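PDB 3P1T: putative histidinol-phosphate aminotransferase from Burkholderia pseudomallei, which probably catalyses the pyridoxal 5'-phosphate-dependent transfer of an amino group from L-histidinol phosphate to 2-oxoglutarate, a step of histidine biosynthesis. Local coordinates for residues G76-F81 against G204-A209; I169-V174 against E190-S195; R266-R271 against A329-S334. One frame throughout, in Å; residues are numbered along the deposited sequence.

Interaction 1 of 3, residues G76-F81 against G204-A209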
loop_
_atom_site.group_PDB
_atom_site.type_symbol
_atom_site.label_atom_id
_atom_site.label_comp_id
_atom_site.label_asym_id
_atom_site.label_seq_id
_atom_site.Cartn_x
_atom_site.Cartn_y
_atom_site.Cartn_z
ATOM N N GLY A 76 6.965 1.409 2.771
ATOM C CA GLY A 76 7.758 1.817 3.920
ATOM C C GLY A 76 8.381 0.696 4.716
ATOM O O GLY A 76 8.338 -0.487 4.329
ATOM N N ILE A 77 8.953 1.079 5.862
ATOM C CA ILE A 77 9.662 0.174 6.757
ATOM C C ILE A 77 8.664 -0.851 7.370
ATOM O O ILE A 77 9.091 -1.981 7.625
ATOM C CB ILE A 77 10.485 0.967 7.832
ATOM C CG1 ILE A 77 11.445 0.069 8.663
ATOM C CG2 ILE A 77 9.625 1.854 8.706
ATOM C CD1 ILE A 77 12.417 -0.831 7.892
ATOM N N ASP A 78 7.352 -0.514 7.515
ATOM C CA ASP A 78 6.363 -1.477 8.060
ATOM C C ASP A 78 6.229 -2.691 7.143
ATOM O O ASP A 78 6.349 -3.808 7.644
ATOM C CB ASP A 78 4.972 -0.852 8.306
ATOM C CG ASP A 78 4.836 0.097 9.488
ATOM O OD1 ASP A 78 5.879 0.609 9.974
ATOM O OD2 ASP A 78 3.687 0.402 9.873
ATOM N N GLU A 79 6.016 -2.492 5.808
ATOM C CA GLU A 79 5.926 -3.635 4.884
ATOM C C GLU A 79 7.231 -4.415 4.870
ATOM O O GLU A 79 7.214 -5.640 4.879
ATOM C CB GLU A 79 5.566 -3.214 3.451
ATOM C CG GLU A 79 5.611 -4.405 2.496
ATOM C CD GLU A 79 5.077 -4.257 1.090
ATOM O OE1 GLU A 79 4.821 -3.114 0.650
ATOM O OE2 GLU A 79 4.909 -5.304 0.428
ATOM N N CYS A 80 8.350 -3.694 4.832
ATOM C CA CYS A 80 9.693 -4.242 4.827
ATOM C C CYS A 80 9.885 -5.222 6.011
ATOM O O CYS A 80 10.267 -6.378 5.794
ATOM C CB CYS A 80 10.702 -3.100 4.881
ATOM S SG CYS A 80 12.426 -3.641 5.016
ATOM N N PHE A 81 9.584 -4.758 7.252
ATOM C CA PHE A 81 9.747 -5.545 8.469
ATOM C C PHE A 81 8.836 -6.767 8.444
ATOM O O PHE A 81 9.274 -7.848 8.828
ATOM C CB PHE A 81 9.472 -4.693 9.733
ATOM C CG PHE A 81 9.887 -5.377 11.015
ATOM C CD1 PHE A 81 9.035 -6.286 11.648
ATOM C CD2 PHE A 81 11.144 -5.147 11.570
ATOM C CE1 PHE A 81 9.447 -6.974 12.780
ATOM C CE2 PHE A 81 11.545 -5.822 12.709
ATOM C CZ PHE A 81 10.696 -6.739 13.302
ATOM N N GLY A 204 4.650 11.661 2.411
ATOM C CA GLY A 204 3.219 11.433 2.310
ATOM C C GLY A 204 2.834 10.221 1.497
ATOM O O GLY A 204 1.658 9.853 1.494
ATOM N N LEU A 205 3.805 9.591 0.789
ATOM C CA LEU A 205 3.528 8.412 -0.056
ATOM C C LEU A 205 3.948 7.137 0.644
ATOM O O LEU A 205 3.461 6.055 0.291
ATOM C CB LEU A 205 4.211 8.502 -1.425
ATOM C CG LEU A 205 3.993 9.792 -2.214
ATOM C CD1 LEU A 205 4.542 9.652 -3.592
ATOM C CD2 LEU A 205 2.520 10.190 -2.263
ATOM N N ARG A 206 4.842 7.271 1.657
ATOM C CA ARG A 206 5.372 6.178 2.466
ATOM C C ARG A 206 5.852 5.007 1.533
ATOM O O ARG A 206 5.202 3.952 1.437
ATOM C CB ARG A 206 4.304 5.720 3.496
ATOM C CG ARG A 206 4.772 4.769 4.591
ATOM C CD ARG A 206 5.803 5.384 5.512
ATOM N NE ARG A 206 5.988 4.555 6.695
ATOM C CZ ARG A 206 6.860 4.796 7.665
ATOM N NH1 ARG A 206 7.688 5.834 7.583
ATOM N NH2 ARG A 206 6.921 3.998 8.720
ATOM N N LEU A 207 6.962 5.257 0.808
ATOM C CA LEU A 207 7.615 4.307 -0.086
ATOM C C LEU A 207 9.058 4.066 0.355
ATOM O O LEU A 207 9.698 4.945 0.957
ATOM C CB LEU A 207 7.591 4.776 -1.556
ATOM C CG LEU A 207 6.241 4.968 -2.215
ATOM C CD1 LEU A 207 6.394 5.566 -3.584
ATOM C CD2 LEU A 207 5.470 3.668 -2.292
ATOM N N GLY A 208 9.556 2.886 0.019
ATOM C CA GLY A 208 10.913 2.470 0.335
ATOM C C GLY A 208 11.378 1.362 -0.584
ATOM O O GLY A 208 10.570 0.743 -1.290
ATOM N N ALA A 209 12.689 1.122 -0.589
ATOM C CA ALA A 209 13.330 0.088 -1.390
ATOM C C ALA A 209 14.131 -0.853 -0.494
ATOM O O ALA A 209 14.957 -0.393 0.300
ATOM C CB ALA A 209 14.234 0.723 -2.447
#
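R206 meets the N-terminal part of helix 76-87 because two torsions steer its long chain: CG stands trans to the backbone N (chi1 -169°), and a bend at chi2 of 64° then brings the guanidinium alongside I77 and D78. Its NH2 rests 3.5 Å from I77 CG2, an approach that is neither squarely over the guanidinium face nor in its plane. D78 OD1 lies at the guanidinium edge, in its plane, nearest the same NH2, but the salt bridge is a long one, NH2 to OD1 measuring 3.8 Å. The two flat groups stand 81° apart, and only OD1 and NH2 approach each other. D78 has a firmer partner across the dimer interface: its OD2 accepts from the backbone N of F226 of the second subunit. The backbones come closest at G76 and L207, with CA atoms 4.7 Å apart. G76 N lies 3.4 Å from R206 O, yet the poor angle excludes a hydrogen bond. C80 N donates to G76 O within the helix. In fold-type I aminotransferases the cofactor phosphate sits at such a helix start, with an arginine beside it. A tartrate lies about 4 Å from the R206 side chain, which is consistent with an anion pocket here; the long link to D78 probably leaves much of the arginine's charge available to that pocket.

Interaction 2 of 3, residues I169-V174 against E190-S195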
loop_
_atom_site.group_PDB
_atom_site.type_symbol
_atom_site.label_atom_id
_atom_site.label_comp_id
_atom_site.label_asym_id
_atom_site.label_seq_id
_atom_site.Cartn_x
_atom_site.Cartn_y
_atom_site.Cartn_z
ATOM N N ILE A 169 19.770 -3.565 7.881
ATOM C CA ILE A 169 20.208 -2.217 8.221
ATOM C C ILE A 169 19.245 -1.248 7.579
ATOM O O ILE A 169 19.134 -1.194 6.360
ATOM C CB ILE A 169 21.692 -1.911 7.836
ATOM C CG1 ILE A 169 22.686 -2.935 8.473
ATOM C CG2 ILE A 169 22.077 -0.442 8.185
ATOM C CD1 ILE A 169 22.762 -2.946 10.059
ATOM N N ASP A 170 18.535 -0.500 8.404
ATOM C CA ASP A 170 17.577 0.507 7.961
ATOM C C ASP A 170 18.340 1.826 7.762
ATOM O O ASP A 170 18.662 2.519 8.728
ATOM C CB ASP A 170 16.414 0.615 8.983
ATOM C CG ASP A 170 15.404 1.726 8.779
ATOM O OD1 ASP A 170 15.629 2.586 7.899
ATOM O OD2 ASP A 170 14.394 1.742 9.505
ATOM N N GLU A 171 18.641 2.143 6.496
ATOM C CA GLU A 171 19.421 3.323 6.130
ATOM C C GLU A 171 18.524 4.516 5.724
ATOM O O GLU A 171 18.895 5.273 4.834
ATOM C CB GLU A 171 20.400 2.984 5.002
ATOM C CG GLU A 171 21.653 2.268 5.504
ATOM C CD GLU A 171 22.801 2.115 4.521
ATOM O OE1 GLU A 171 22.540 2.034 3.298
ATOM O OE2 GLU A 171 23.964 2.034 4.979
ATOM N N THR A 172 17.392 4.736 6.461
ATOM C CA THR A 172 16.451 5.842 6.230
ATOM C C THR A 172 17.173 7.205 6.240
ATOM O O THR A 172 16.856 8.073 5.408
ATOM C CB THR A 172 15.325 5.823 7.292
ATOM O OG1 THR A 172 14.490 4.692 7.067
ATOM C CG2 THR A 172 14.447 7.073 7.271
ATOM N N TYR A 173 18.141 7.391 7.153
ATOM C CA TYR A 173 18.781 8.701 7.290
ATOM C C TYR A 173 20.194 8.766 6.675
ATOM O O TYR A 173 20.884 9.753 6.913
ATOM C CB TYR A 173 18.840 9.093 8.790
ATOM C CG TYR A 173 17.454 9.298 9.373
ATOM C CD1 TYR A 173 16.728 10.462 9.114
ATOM C CD2 TYR A 173 16.815 8.280 10.072
ATOM C CE1 TYR A 173 15.408 10.606 9.549
ATOM C CE2 TYR A 173 15.513 8.432 10.550
ATOM C CZ TYR A 173 14.811 9.594 10.281
ATOM O OH TYR A 173 13.534 9.752 10.763
ATOM N N VAL A 174 20.598 7.784 5.847
ATOM C CA VAL A 174 21.945 7.721 5.251
ATOM C C VAL A 174 22.280 8.976 4.387
ATOM O O VAL A 174 23.450 9.344 4.318
ATOM C CB VAL A 174 22.144 6.435 4.404
ATOM C CG1 VAL A 174 21.349 6.486 3.094
ATOM C CG2 VAL A 174 23.623 6.169 4.128
ATOM N N GLU A 190 22.338 -10.637 4.732
ATOM C CA GLU A 190 22.268 -9.210 5.012
ATOM C C GLU A 190 21.381 -8.509 3.978
ATOM O O GLU A 190 21.471 -8.771 2.770
ATOM C CB GLU A 190 23.684 -8.594 5.042
ATOM C CG GLU A 190 23.744 -7.210 5.657
ATOM C CD GLU A 190 25.115 -6.577 5.815
ATOM O OE1 GLU A 190 26.142 -7.293 5.713
ATOM O OE2 GLU A 190 25.153 -5.349 6.060
ATOM N N LEU A 191 20.517 -7.633 4.485
ATOM C CA LEU A 191 19.603 -6.811 3.703
ATOM C C LEU A 191 19.736 -5.336 4.117
ATOM O O LEU A 191 20.166 -5.034 5.235
ATOM C CB LEU A 191 18.141 -7.288 3.861
ATOM C CG LEU A 191 17.822 -8.665 3.302
ATOM C CD1 LEU A 191 17.804 -9.698 4.409
ATOM C CD2 LEU A 191 16.472 -8.673 2.631
ATOM N N VAL A 192 19.373 -4.423 3.222
ATOM C CA VAL A 192 19.437 -2.989 3.519
ATOM C C VAL A 192 18.114 -2.337 3.021
ATOM O O VAL A 192 17.558 -2.739 1.994
ATOM C CB VAL A 192 20.734 -2.310 2.948
ATOM C CG1 VAL A 192 20.955 -2.575 1.472
ATOM C CG2 VAL A 192 20.797 -0.823 3.245
ATOM N N PHE A 193 17.584 -1.391 3.809
ATOM C CA PHE A 193 16.384 -0.637 3.468
ATOM C C PHE A 193 16.713 0.855 3.272
ATOM O O PHE A 193 17.427 1.431 4.081
ATOM C CB PHE A 193 15.302 -0.814 4.546
ATOM C CG PHE A 193 14.094 0.086 4.387
ATOM C CD1 PHE A 193 13.041 -0.272 3.547
ATOM C CD2 PHE A 193 14.006 1.294 5.085
ATOM C CE1 PHE A 193 11.931 0.568 3.393
ATOM C CE2 PHE A 193 12.898 2.138 4.924
ATOM C CZ PHE A 193 11.857 1.752 4.103
ATOM N N ARG A 194 16.162 1.464 2.205
ATOM C CA ARG A 194 16.259 2.898 1.897
ATOM C C ARG A 194 14.851 3.481 1.820
ATOM O O ARG A 194 13.964 2.837 1.238
ATOM C CB ARG A 194 17.031 3.163 0.591
ATOM C CG ARG A 194 18.492 2.746 0.615
ATOM C CD ARG A 194 19.339 3.702 1.402
ATOM N NE ARG A 194 20.733 3.260 1.469
ATOM C CZ ARG A 194 21.686 3.654 0.635
ATOM N NH1 ARG A 194 21.403 4.484 -0.360
ATOM N NH2 ARG A 194 22.931 3.217 0.787
ATOM N N SER A 195 14.647 4.682 2.403
ATOM C CA SER A 195 13.361 5.393 2.438
ATOM C C SER A 195 13.321 6.533 1.426
ATOM O O SER A 195 14.360 7.161 1.189
ATOM C CB SER A 195 13.125 5.957 3.838
ATOM O OG SER A 195 11.882 6.626 3.978
HETATM O O HOH W 1 17.386 6.328 2.614
#
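Three backbone hydrogen bonds join I169-V174 to E190-S195 as parallel neighbours. I169 N donates to L191 O, I169 O accepts from F193 N, and E171 N reaches F193 O at 2.8 Å. V192 CA adds a CH...O contact to I169 O.

The ionic part is the grip of R194 on E171. NE and NH2 both approach the single oxygen OE1, each at 2.8 Å, side-on and from the same face of the carboxylate, whose plane is turned 42° from the guanidinium. V174 CG1 lies over one guanidinium face, toward its rim, 3.7 Å from NE.

These strands belong to the central, mostly parallel sheet of the fold-type I aminotransferase large domain, and D170-Y173 read DETY, a family motif that begins on this strand with D170.

D170 OD1 accepts from T172 N, which makes an Asx turn, and from T172 OG1; Y103 holds OD2. A chi1 of 173° swings the D170 carboxylate away from its own N and alongside F193, OD1 lying 3.5 Å from CD2 with the carboxylate nearly perpendicular to the ring. T172 OG1 meets the ring edge in plane, 3.7 Å from CE2. One water donates to E171 O and accepts from S195 N.

Interaction 3 of 3, residues R266-R271 against A329-S334. With SO4 (sulfate ion), chain E.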
loop_
_atom_site.group_PDB
_atom_site.type_symbol
_atom_site.label_atom_id
_atom_site.label_comp_id
_atom_site.label_asym_id
_atom_site.label_seq_id
_atom_site.Cartn_x
_atom_site.Cartn_y
_atom_site.Cartn_z
ATOM N N ARG A 266 24.516 24.664 21.831
ATOM C CA ARG A 266 25.598 24.384 22.793
ATOM C C ARG A 266 26.131 25.683 23.409
ATOM O O ARG A 266 26.510 25.696 24.582
ATOM C CB ARG A 266 26.747 23.597 22.155
ATOM C CG ARG A 266 26.378 22.176 21.811
ATOM C CD ARG A 266 27.607 21.349 21.540
ATOM N NE ARG A 266 27.263 20.004 21.080
ATOM C CZ ARG A 266 27.418 19.586 19.831
ATOM N NH1 ARG A 266 27.953 20.383 18.918
ATOM N NH2 ARG A 266 27.077 18.349 19.495
ATOM N N GLY A 267 26.119 26.756 22.623
ATOM C CA GLY A 267 26.522 28.087 23.065
ATOM C C GLY A 267 25.521 28.704 24.026
ATOM O O GLY A 267 25.882 29.564 24.833
ATOM N N LEU A 268 24.247 28.261 23.935
ATOM C CA LEU A 268 23.149 28.682 24.813
ATOM C C LEU A 268 23.123 27.818 26.109
ATOM O O LEU A 268 22.332 28.096 27.022
ATOM C CB LEU A 268 21.788 28.609 24.078
ATOM C CG LEU A 268 21.558 29.646 22.976
ATOM C CD1 LEU A 268 20.331 29.326 22.180
ATOM C CD2 LEU A 268 21.457 31.063 23.536
ATOM N N GLY A 269 23.983 26.798 26.164
ATOM C CA GLY A 269 24.114 25.912 27.314
ATOM C C GLY A 269 23.441 24.563 27.226
ATOM O O GLY A 269 23.538 23.779 28.173
ATOM N N TYR A 270 22.766 24.270 26.099
ATOM C CA TYR A 270 22.080 22.988 25.888
ATOM C C TYR A 270 23.094 21.875 25.593
ATOM O O TYR A 270 24.189 22.140 25.089
ATOM C CB TYR A 270 21.038 23.081 24.752
ATOM C CG TYR A 270 19.881 24.007 25.061
ATOM C CD1 TYR A 270 18.775 23.557 25.773
ATOM C CD2 TYR A 270 19.883 25.331 24.624
ATOM C CE1 TYR A 270 17.708 24.407 26.066
ATOM C CE2 TYR A 270 18.836 26.201 24.938
ATOM C CZ TYR A 270 17.752 25.737 25.666
ATOM O OH TYR A 270 16.707 26.585 25.959
ATOM N N ARG A 271 22.737 20.633 25.961
ATOM C CA ARG A 271 23.592 19.471 25.703
ATOM C C ARG A 271 23.010 18.746 24.497
ATOM O O ARG A 271 21.918 18.179 24.549
ATOM C CB ARG A 271 23.751 18.568 26.941
ATOM C CG ARG A 271 24.454 19.268 28.099
ATOM C CD ARG A 271 25.364 18.369 28.897
ATOM N NE ARG A 271 25.907 19.102 30.039
ATOM C CZ ARG A 271 25.583 18.850 31.302
ATOM N NH1 ARG A 271 24.771 17.842 31.597
ATOM N NH2 ARG A 271 26.108 19.569 32.284
ATOM N N ALA A 329 13.469 31.012 20.293
ATOM C CA ALA A 329 12.632 30.504 21.385
ATOM C C ALA A 329 13.465 29.829 22.472
ATOM O O ALA A 329 13.231 30.112 23.639
ATOM C CB ALA A 329 11.603 29.524 20.854
ATOM N N LEU A 330 14.436 28.961 22.106
ATOM C CA LEU A 330 15.268 28.276 23.101
ATOM C C LEU A 330 16.342 29.240 23.652
ATOM O O LEU A 330 16.861 28.992 24.746
ATOM C CB LEU A 330 15.895 26.975 22.566
ATOM C CG LEU A 330 14.909 25.809 22.344
ATOM C CD1 LEU A 330 15.586 24.639 21.679
ATOM C CD2 LEU A 330 14.282 25.346 23.634
ATOM N N ALA A 331 16.637 30.357 22.952
ATOM C CA ALA A 331 17.527 31.371 23.528
ATOM C C ALA A 331 16.797 32.034 24.694
ATOM O O ALA A 331 17.369 32.180 25.779
ATOM C CB ALA A 331 17.954 32.393 22.486
ATOM N N GLU A 332 15.489 32.331 24.490
ATOM C CA GLU A 332 14.587 32.918 25.482
ATOM C C GLU A 332 14.402 31.959 26.676
ATOM O O GLU A 332 14.453 32.409 27.822
ATOM C CB GLU A 332 13.229 33.249 24.832
ATOM C CG GLU A 332 12.260 34.015 25.721
ATOM C CD GLU A 332 10.815 34.094 25.255
ATOM O OE1 GLU A 332 10.539 33.876 24.051
ATOM O OE2 GLU A 332 9.951 34.385 26.113
ATOM N N TYR A 333 14.228 30.653 26.404
ATOM C CA TYR A 333 14.032 29.611 27.413
ATOM C C TYR A 333 15.286 29.391 28.285
ATOM O O TYR A 333 15.127 29.040 29.457
ATOM C CB TYR A 333 13.640 28.290 26.735
ATOM C CG TYR A 333 13.131 27.216 27.679
ATOM C CD1 TYR A 333 11.957 27.396 28.409
ATOM C CD2 TYR A 333 13.766 25.982 27.766
ATOM C CE1 TYR A 333 11.467 26.399 29.256
ATOM C CE2 TYR A 333 13.290 24.978 28.613
ATOM C CZ TYR A 333 12.129 25.184 29.347
ATOM O OH TYR A 333 11.633 24.177 30.148
ATOM N N SER A 334 16.518 29.615 27.750
ATOM C CA SER A 334 17.763 29.419 28.523
ATOM C C SER A 334 17.946 30.524 29.612
ATOM O O SER A 334 18.909 30.464 30.389
ATOM C CB SER A 334 18.988 29.367 27.611
ATOM O OG SER A 334 19.319 30.629 27.057
HETATM S S SO4 E . 29.449 17.232 16.520
HETATM O O1 SO4 E . 29.865 16.269 17.540
HETATM O O2 SO4 E . 30.109 16.872 15.236
HETATM O O3 SO4 E . 29.875 18.565 16.943
HETATM O O4 SO4 E . 27.968 17.237 16.379
#
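Y270 and L330 form the tight side of this contact. The phenol OH of Y270 donates to L330 O at 2.7 Å, reaching a lone pair in the carbonyl plane with a C=O...O angle of 124°. That oxygen is shared: S334 N also bonds to it from the last helical turn. The ring leans obliquely across the L330 side chain, CZ lying 3.8 Å from L330 CB. Y333 crosses Y270 at about a right angle, its CD2 edge 3.5 Å from the Y270 OH, while its own hydroxyl is engaged by T290. A chi1 of -65° sets the Y270 ring beside the backbone N and directs it at the helix end.

Two helix C-termini meet here, those of 244-267 and 320-333, in the small domain of the aminotransferase fold. G269, with phi 101°, closes the first in a Schellman motif, and the chain then turns so that Y270 can point at the second.

Toward solvent no hydrogen bond crosses the contact, and the partly exposed L268, A331 and S334 meet by van der Waals contact alone. L268 lays CD1 3.7 Å from A331 CA, and its CD2 is 3.9 Å from A331 CB. S334 CB touches L268 O, its OG being bonded back to A331 O. Farther out, the exposed R266 turns from the interface altogether: NH1 and NH2 make weak hydrogen bonds to a sulfate, probably from the crystallisation liquor, which R259 also binds, and NH2 donates to V272 O.

Overall arrangement
From the N terminus, interaction 1 opens first, at the head of helix 76-87, and closes only at 204-209, enclosing most strands of the seven-stranded sheet. Interaction 2 is nested within that loop, 169-174 returning to 190-195 after a short excursion without regular secondary structure. The two touch: strands 190-195 and 208-211 are antiparallel neighbours in the seven-stranded sheet, A209 N lies 2.8 Å from R194 O, and I77 packs on F193 and D170. Interaction 3 follows in series, closing a later loop between the C-terminal ends of helices 244-267 and 320-333. Its centre lies about 36 Å from that of interaction 1 and 33 Å from that of interaction 2, with no contact to either.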